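Local coordinates for DNA-entry nuclease (Competence-specific nuclease) (Streptococcus agalactiae ILRI112, PDB 4QH0), which probably cleaves DNA without regard to sequence, as a competence-specific, magnesium-binding nuclease of the His-Me finger clan, at residues D102-A107 against Q138-N143; L177-T182 against M215-G220; I74-N79 against A119-G124. The protein carries 1 engineered substitution. All blocks are in the same frame, centred on the assembly; numbering follows the deposited sequence.

The three contacts lie in one nuclease chain. In contact 1 the magnesium-bearing helix 140-144 meets the loop leading into the two-stranded antiparallel sheet 108-112/135-139. Contact 3 joins the loop after strand 66-70 to the type I turn 119-122 near helix 116-119; its segments alternate along the chain with those of contact 1, and the centres are about 25 Å apart. Contact 2 follows both, pairing the loop after strand 170-177 of the seven-stranded sheet with the turn after strand 213-215, about 18 Å from contact 1 and about 31 Å from contact 3 between centres. Contact 1 builds the metal site, while contacts 2 and 3 join loops on opposite sides of the chain's centre.

Contact 1: residues D102-A107 against Q138-N143; sequences DHYGHA and QTAHSN. With MG (magnesium ion), chain E; SO4 (sulfate ion), chain J; SO4 (sulfate ion), chain G.
Tyr104 and His141 meet rim to rim, neither ring over the face of the other, with their planes at 63° and their centroids 5.9 Å apart. The link between them is a hydrogen bond from His141 ND1 to Tyr104 OH of 2.7 Å; the hydroxyl lies only 5° out of the imidazole plane, so the N-H is aimed well at it. With His141 CG anti to the backbone N (chi1 171°), the imidazole comes beside the tyrosine, and the ring's own rotation presents ND1. The phenol ring lies over the first residue of helix 140-144: Ala140 C sits above its centre, and Ala140 CB is 3.8 Å from Tyr104 CB. On the opposite face comes His103 NE2, offset toward the rim. The backbone also joins the segments: Ala140 N donates to Ala107 O at 2.8 Å, a carbonyl that also accepts from Tyr213 OH. Thr139 is the N-cap of the helix, its OG1 taking Ser142 N at 3.0 Å.

Strands 108-112 and 135-139 with helix 140-144 are consistent with the beta-beta-alpha metal finger of the His-Me finger clan, and Asn143 OD1 binds the magnesium ion at 2.1 Å alongside five waters. Asp109 is second shell, one carboxylate oxygen bound to Asn143 ND2 and the other to His106 NE2. His103 NE2 donates to O4 of the chain G sulfate at 3.1 Å, and Tyr104 OH lies close to the same ion. Asp109 thus orients the ligand amide on a helix begun by the Thr139 cap, and the sulfate, probably from the crystallisation liquor, is consistent with a surface that could meet phosphate groups.

Contact 2: residues L177-T182 against M215-G220; sequences LYRNDT and MDYATG
Arg179 reaches across to the backbone and side chains of Tyr217 and Ala218, and these three residues make most of the contact. The arginine chain leaves the backbone with CG anti to the carbonyl carbon and bends at chi3 (-47°), which brings the guanidinium alongside the opposing turn. Tyr217 CB lies over one face of that group, 4.2 Å from Arg179 NE, while the phenol ring runs on past it: the two side chains cross at about a right angle, with guanidinium and ring planes 60° apart, so this is no parallel stack. Farther out, Arg179 NH2 comes within 4.0 Å of Ala218 CB.

Arg179 NE forms a salt bridge with Asp183, so the flat group is held from its own loop as well as packed from the other. Both loops are connections between strands: 177-182 opens the long link of the hairpin formed by strands 170-177 and 188-195 of the large antiparallel sheet, and 215-220 joins the short strands 213-215 and 222-224 near the C-terminus. Backbone hydrogen bonds between Tyr217 and Val185 and between Ala218 and Leu184 tie the second turn to the same hairpin link, and Tyr217 OH is held by Asn208 O.

Each loop is stiffened by an Asx turn. Asn180 OD1 accepts from Thr182 N at 2.8 Å and from Thr182 OG1 at 2.7 Å, both from the same face of its amide; Asp216 OD1 accepts from Ala218 N at 3.1 Å, met from above the carboxylate plane. The carboxylate feels Arg179 only as a nearby charge, since no N-H points at it directly, but a water in the guanidinium plane accepts from Arg179 NH2 at 3.2 Å and donates to Asp216 OD1 at 2.9 Å.

Contact 3: residues I74-N79 against A119-G124; sequences IRQYQN and AGNFKG. With SO4 (sulfate ion), chain F.
Ile74 has CG1 between its backbone N and carbonyl carbon (chi1 61°), a setting that sends its two branches to different neighbours across the contact: CG2 lies 3.6 Å from Phe122 CD1, and CD1, at the end of the other branch, 4.0 Å from Ala119 CB. The isoleucine and phenylalanine side chains run side by side, pointing the same way. Gln76 is extended at chi1 but bent at chi2 (59°), which folds its amide back over Gly120. There NE2 makes a weak hydrogen bond to Gly120 O, while OE1 accepts from Gln78 N at 2.8 Å, fixing the amide's rotation. Glycine allows close approach, Gln76 CB coming within 3.7 Å of Gly120 CA.

Asn121 N donates to Ile74 O at 3.0 Å. Asn121 CB presses on the same carbonyl and on Arg75 O. Arg75 itself turns away to a salt bridge with Asp165, and Phe122 also packs on strand 52-54 at the edge of the large sheet.

Residues 119-122 form a type I beta turn, closed by a 3.1 Å bond from Phe122 N to Ala119 O. The arrangement is that of a type I turn, in the loop region after helix 116-119, docked through its backbone N-H onto a neighbouring loop at the periphery of the nuclease fold.

Contact 1: residues D102-A107 against Q138-N143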
# COMPACT_ATOMS: atom_id res chain seq x y z
N ASP A 102 16.81 -1.25 14.12
CA ASP A 102 15.46 -1.10 14.66
C ASP A 102 14.82 -2.48 14.82
O ASP A 102 15.44 -3.49 14.50
CB ASP A 102 14.61 -0.20 13.76
CG ASP A 102 14.64 -0.61 12.30
OD1 ASP A 102 14.70 -1.83 12.01
OD2 ASP A 102 14.62 0.28 11.43
N HIS A 103 13.58 -2.51 15.30
CA HIS A 103 12.94 -3.77 15.66
C HIS A 103 12.50 -4.59 14.45
O HIS A 103 12.14 -5.76 14.59
CB HIS A 103 11.76 -3.53 16.61
CG HIS A 103 10.63 -2.75 16.02
ND1 HIS A 103 10.71 -1.40 15.76
CD2 HIS A 103 9.39 -3.13 15.65
CE1 HIS A 103 9.57 -0.98 15.25
NE2 HIS A 103 8.75 -2.02 15.17
N TYR A 104 12.53 -3.98 13.27
CA TYR A 104 12.24 -4.72 12.04
C TYR A 104 13.44 -5.57 11.64
O TYR A 104 13.28 -6.66 11.08
CB TYR A 104 11.85 -3.77 10.91
CG TYR A 104 10.68 -2.88 11.26
CD1 TYR A 104 9.40 -3.40 11.36
CD2 TYR A 104 10.86 -1.53 11.49
CE1 TYR A 104 8.32 -2.59 11.68
CE2 TYR A 104 9.80 -0.71 11.81
CZ TYR A 104 8.53 -1.24 11.90
OH TYR A 104 7.47 -0.42 12.22
N GLY A 105 14.64 -5.07 11.93
CA GLY A 105 15.86 -5.81 11.66
C GLY A 105 16.32 -5.72 10.21
O GLY A 105 17.43 -6.11 9.88
N HIS A 106 15.45 -5.21 9.34
CA HIS A 106 15.79 -5.02 7.94
C HIS A 106 15.01 -3.83 7.41
O HIS A 106 14.05 -3.38 8.04
CB HIS A 106 15.48 -6.27 7.13
CG HIS A 106 14.03 -6.62 7.07
ND1 HIS A 106 13.44 -7.52 7.93
CD2 HIS A 106 13.04 -6.18 6.25
CE1 HIS A 106 12.15 -7.62 7.64
NE2 HIS A 106 11.89 -6.82 6.63
N ALA A 107 15.42 -3.32 6.26
CA ALA A 107 14.92 -2.04 5.77
C ALA A 107 13.61 -2.14 5.00
O ALA A 107 12.66 -1.42 5.30
CB ALA A 107 15.97 -1.38 4.91
N GLN A 138 8.95 -1.49 -0.47
CA GLN A 138 8.30 -0.75 0.60
C GLN A 138 9.04 -0.93 1.92
O GLN A 138 9.51 -2.02 2.23
CB GLN A 138 6.85 -1.22 0.77
CG GLN A 138 6.04 -0.41 1.76
CD GLN A 138 4.59 -0.82 1.81
OE1 GLN A 138 4.26 -1.98 1.58
NE2 GLN A 138 3.71 0.12 2.11
N THR A 139 9.15 0.15 2.68
CA THR A 139 9.83 0.10 3.97
C THR A 139 9.11 -0.89 4.86
O THR A 139 7.90 -1.08 4.74
CB THR A 139 9.86 1.48 4.66
OG1 THR A 139 8.54 1.88 5.02
CG2 THR A 139 10.50 2.53 3.76
N ALA A 140 9.85 -1.53 5.75
CA ALA A 140 9.26 -2.50 6.65
C ALA A 140 8.26 -1.81 7.56
O ALA A 140 7.23 -2.37 7.90
CB ALA A 140 10.34 -3.21 7.46
N HIS A 141 8.57 -0.57 7.95
CA HIS A 141 7.69 0.17 8.83
C HIS A 141 6.34 0.48 8.17
O HIS A 141 5.29 0.19 8.74
CB HIS A 141 8.33 1.47 9.29
CG HIS A 141 7.38 2.37 10.02
ND1 HIS A 141 6.85 2.05 11.26
CD2 HIS A 141 6.84 3.56 9.68
CE1 HIS A 141 6.04 3.01 11.64
NE2 HIS A 141 6.01 3.94 10.71
N SER A 142 6.37 1.08 6.98
CA SER A 142 5.14 1.49 6.31
C SER A 142 4.36 0.29 5.80
O SER A 142 3.16 0.39 5.55
CB SER A 142 5.44 2.46 5.16
OG SER A 142 6.15 1.82 4.11
N ASN A 143 5.03 -0.85 5.65
CA ASN A 143 4.38 -2.09 5.26
C ASN A 143 3.70 -2.76 6.44
O ASN A 143 2.54 -3.17 6.35
CB ASN A 143 5.38 -3.06 4.63
CG ASN A 143 4.75 -4.38 4.24
OD1 ASN A 143 3.66 -4.42 3.66
ND2 ASN A 143 5.42 -5.48 4.58
MG MG E . 1.89 -5.34 2.91
S SO4 J . 13.22 0.68 17.29
O1 SO4 J . 12.57 0.64 18.60
O2 SO4 J . 12.55 1.66 16.44
O3 SO4 J . 14.62 1.05 17.45
O4 SO4 J . 13.13 -0.64 16.67
S SO4 G . 5.23 -2.46 14.28
O1 SO4 G . 5.82 -3.78 14.44
O2 SO4 G . 5.63 -1.91 12.98
O3 SO4 G . 3.77 -2.58 14.35
O4 SO4 G . 5.70 -1.58 15.34
O HOH W 1 2.05 -3.84 1.50
O HOH W 2 1.12 -3.83 4.10
O HOH W 3 2.18 -6.70 4.47
O HOH W 4 3.03 -6.47 1.59
O HOH W 5 0.08 -5.99 2.09

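Contact 2: residues L177-T182 against M215-G220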
# COMPACT_ATOMS: atom_id res chain seq x y z
N LEU A 177 2.47 6.29 -5.14
CA LEU A 177 2.73 7.66 -5.55
C LEU A 177 4.22 7.86 -5.84
O LEU A 177 5.07 7.50 -5.03
CB LEU A 177 2.26 8.63 -4.46
CG LEU A 177 0.79 8.49 -4.06
CD1 LEU A 177 0.41 9.53 -3.01
CD2 LEU A 177 -0.14 8.60 -5.26
N TYR A 178 4.50 8.42 -7.01
CA TYR A 178 5.87 8.69 -7.44
C TYR A 178 6.11 10.19 -7.58
O TYR A 178 5.22 10.94 -8.00
CB TYR A 178 6.13 8.00 -8.78
CG TYR A 178 5.94 6.50 -8.74
CD1 TYR A 178 6.95 5.66 -8.29
CD2 TYR A 178 4.75 5.91 -9.16
CE1 TYR A 178 6.78 4.29 -8.25
CE2 TYR A 178 4.58 4.54 -9.13
CZ TYR A 178 5.59 3.74 -8.67
OH TYR A 178 5.43 2.37 -8.63
N ARG A 179 7.32 10.63 -7.23
CA ARG A 179 7.69 12.04 -7.33
C ARG A 179 7.71 12.49 -8.78
O ARG A 179 7.46 13.66 -9.09
CB ARG A 179 9.08 12.27 -6.73
CG ARG A 179 9.23 11.89 -5.27
CD ARG A 179 10.66 12.16 -4.78
NE ARG A 179 11.65 11.64 -5.72
CZ ARG A 179 12.95 11.93 -5.69
NH1 ARG A 179 13.43 12.75 -4.77
NH2 ARG A 179 13.76 11.40 -6.59
N ASN A 180 8.01 11.56 -9.68
CA ASN A 180 8.22 11.88 -11.08
C ASN A 180 8.22 10.63 -11.96
O ASN A 180 7.89 9.54 -11.49
CB ASN A 180 9.55 12.63 -11.24
CG ASN A 180 10.73 11.86 -10.69
OD1 ASN A 180 10.93 10.69 -11.03
ND2 ASN A 180 11.51 12.50 -9.83
N ASP A 181 8.58 10.79 -13.23
CA ASP A 181 8.61 9.68 -14.18
C ASP A 181 9.81 8.76 -14.00
O ASP A 181 9.77 7.60 -14.43
CB ASP A 181 8.64 10.22 -15.61
CG ASP A 181 7.31 10.79 -16.06
OD1 ASP A 181 6.30 10.56 -15.36
OD2 ASP A 181 7.27 11.45 -17.12
N THR A 182 10.87 9.25 -13.38
CA THR A 182 12.14 8.52 -13.34
C THR A 182 12.23 7.52 -12.18
O THR A 182 12.81 6.44 -12.33
CB THR A 182 13.34 9.47 -13.20
OG1 THR A 182 13.43 9.93 -11.84
CG2 THR A 182 13.20 10.67 -14.13
N MET A 215 15.87 7.01 2.17
CA MET A 215 15.98 6.30 0.90
C MET A 215 15.94 7.27 -0.27
O MET A 215 15.21 8.26 -0.25
CB MET A 215 14.83 5.30 0.78
CG MET A 215 14.78 4.57 -0.56
SD MET A 215 13.24 3.67 -0.79
CE MET A 215 13.55 2.18 0.16
N ASP A 216 16.74 6.98 -1.28
CA ASP A 216 16.66 7.68 -2.55
C ASP A 216 15.59 6.98 -3.37
O ASP A 216 15.75 5.82 -3.75
CB ASP A 216 18.00 7.62 -3.29
CG ASP A 216 18.07 8.60 -4.44
OD1 ASP A 216 17.02 9.13 -4.85
OD2 ASP A 216 19.19 8.83 -4.95
N TYR A 217 14.48 7.66 -3.62
CA TYR A 217 13.36 7.05 -4.31
C TYR A 217 13.65 6.90 -5.80
O TYR A 217 12.95 6.18 -6.51
CB TYR A 217 12.08 7.85 -4.06
CG TYR A 217 11.70 7.85 -2.60
CD1 TYR A 217 11.23 6.69 -2.00
CD2 TYR A 217 11.82 8.99 -1.83
CE1 TYR A 217 10.89 6.68 -0.66
CE2 TYR A 217 11.47 8.98 -0.49
CZ TYR A 217 11.01 7.82 0.08
OH TYR A 217 10.67 7.81 1.41
N ALA A 218 14.70 7.57 -6.27
CA ALA A 218 15.12 7.43 -7.65
C ALA A 218 15.69 6.04 -7.88
O ALA A 218 15.39 5.40 -8.89
CB ALA A 218 16.16 8.49 -7.99
N THR A 219 16.49 5.57 -6.93
CA THR A 219 17.23 4.33 -7.08
C THR A 219 16.76 3.27 -6.09
O THR A 219 16.92 2.07 -6.32
CB THR A 219 18.73 4.56 -6.82
OG1 THR A 219 18.91 5.08 -5.49
CG2 THR A 219 19.30 5.54 -7.83
N GLY A 220 16.19 3.72 -4.98
CA GLY A 220 15.82 2.83 -3.90
C GLY A 220 17.00 2.50 -3.01
O GLY A 220 16.91 1.65 -2.12
O HOH W 6 16.95 11.72 -6.20

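Contact 3: residues I74-N79 against A119-G124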
# COMPACT_ATOMS: atom_id res chain seq x y z
N ILE A 74 -13.49 -13.78 -2.34
CA ILE A 74 -12.08 -13.72 -2.74
C ILE A 74 -11.16 -13.57 -1.53
O ILE A 74 -9.94 -13.53 -1.67
CB ILE A 74 -11.82 -12.58 -3.76
CG1 ILE A 74 -12.16 -11.21 -3.18
CG2 ILE A 74 -12.62 -12.84 -5.03
CD1 ILE A 74 -11.72 -10.05 -4.05
N ARG A 75 -11.75 -13.50 -0.35
CA ARG A 75 -10.98 -13.51 0.89
C ARG A 75 -10.13 -14.78 0.98
O ARG A 75 -10.61 -15.88 0.68
CB ARG A 75 -11.95 -13.41 2.08
CG ARG A 75 -11.32 -13.49 3.45
CD ARG A 75 -10.76 -12.18 3.94
NE ARG A 75 -10.55 -12.24 5.38
CZ ARG A 75 -9.51 -12.84 5.96
NH1 ARG A 75 -8.56 -13.40 5.22
NH2 ARG A 75 -9.41 -12.86 7.28
N GLN A 76 -8.87 -14.61 1.36
CA GLN A 76 -7.91 -15.72 1.44
C GLN A 76 -7.53 -16.00 2.89
O GLN A 76 -6.80 -15.23 3.51
CB GLN A 76 -6.66 -15.38 0.62
CG GLN A 76 -5.50 -16.36 0.76
CD GLN A 76 -5.87 -17.78 0.35
OE1 GLN A 76 -6.31 -18.57 1.17
NE2 GLN A 76 -5.68 -18.09 -0.92
N TYR A 77 -8.02 -17.12 3.42
CA TYR A 77 -7.81 -17.46 4.82
C TYR A 77 -6.61 -18.38 5.04
O TYR A 77 -6.28 -18.70 6.18
CB TYR A 77 -9.05 -18.17 5.39
CG TYR A 77 -10.36 -17.42 5.24
CD1 TYR A 77 -10.79 -16.54 6.22
CD2 TYR A 77 -11.17 -17.63 4.14
CE1 TYR A 77 -11.99 -15.88 6.09
CE2 TYR A 77 -12.37 -16.97 4.00
CZ TYR A 77 -12.78 -16.10 4.98
OH TYR A 77 -13.98 -15.44 4.84
N GLN A 78 -5.97 -18.82 3.96
CA GLN A 78 -4.88 -19.79 4.05
C GLN A 78 -3.52 -19.11 4.08
O GLN A 78 -3.36 -17.98 3.62
CB GLN A 78 -4.94 -20.78 2.89
CG GLN A 78 -6.29 -21.45 2.69
CD GLN A 78 -6.85 -22.06 3.96
OE1 GLN A 78 -6.19 -22.87 4.61
NE2 GLN A 78 -8.06 -21.67 4.32
N ASN A 79 -2.53 -19.82 4.61
CA ASN A 79 -1.16 -19.32 4.65
C ASN A 79 -0.53 -19.25 3.26
O ASN A 79 -0.81 -20.08 2.40
CB ASN A 79 -0.31 -20.20 5.57
CG ASN A 79 1.18 -19.95 5.41
OD1 ASN A 79 1.91 -20.79 4.89
ND2 ASN A 79 1.63 -18.78 5.86
N ALA A 119 -7.55 -10.51 -1.14
CA ALA A 119 -7.98 -10.87 -2.49
C ALA A 119 -7.26 -12.10 -3.04
O ALA A 119 -7.38 -12.41 -4.23
CB ALA A 119 -7.77 -9.70 -3.41
N GLY A 120 -6.54 -12.81 -2.18
CA GLY A 120 -5.72 -13.92 -2.61
C GLY A 120 -6.48 -15.13 -3.13
O GLY A 120 -5.86 -16.08 -3.62
N ASN A 121 -7.81 -15.11 -3.02
CA ASN A 121 -8.64 -16.22 -3.49
C ASN A 121 -9.45 -15.81 -4.72
O ASN A 121 -10.48 -16.40 -5.02
CB ASN A 121 -9.59 -16.69 -2.38
CG ASN A 121 -10.15 -18.09 -2.63
OD1 ASN A 121 -9.46 -18.96 -3.15
ND2 ASN A 121 -11.41 -18.29 -2.26
N PHE A 122 -8.98 -14.77 -5.42
CA PHE A 122 -9.54 -14.39 -6.71
C PHE A 122 -8.78 -15.15 -7.79
O PHE A 122 -7.59 -14.93 -7.99
CB PHE A 122 -9.43 -12.87 -6.91
CG PHE A 122 -10.07 -12.37 -8.18
CD1 PHE A 122 -11.41 -12.57 -8.43
CD2 PHE A 122 -9.32 -11.67 -9.12
CE1 PHE A 122 -12.00 -12.11 -9.60
CE2 PHE A 122 -9.90 -11.20 -10.28
CZ PHE A 122 -11.24 -11.42 -10.52
N LYS A 123 -9.48 -16.04 -8.47
CA LYS A 123 -8.84 -16.95 -9.42
C LYS A 123 -8.21 -16.19 -10.57
O LYS A 123 -8.81 -15.30 -11.15
CB LYS A 123 -9.85 -17.96 -9.95
CG LYS A 123 -9.23 -19.04 -10.84
CD LYS A 123 -8.32 -19.97 -10.06
CE LYS A 123 -7.68 -21.00 -10.97
NZ LYS A 123 -6.79 -21.93 -10.21
N GLY A 124 -6.98 -16.57 -10.91
CA GLY A 124 -6.27 -16.01 -12.05
C GLY A 124 -5.37 -14.85 -11.68
O GLY A 124 -4.55 -14.42 -12.49
S SO4 F . -4.43 -19.03 -8.92
O1 SO4 F . -4.18 -20.45 -9.13
O2 SO4 F . -3.30 -18.44 -8.20
O3 SO4 F . -4.57 -18.37 -10.22
O4 SO4 F . -5.65 -18.86 -8.14
O HOH W 7 -12.60 -16.94 -0.36
O HOH W 8 -6.65 -20.60 -2.32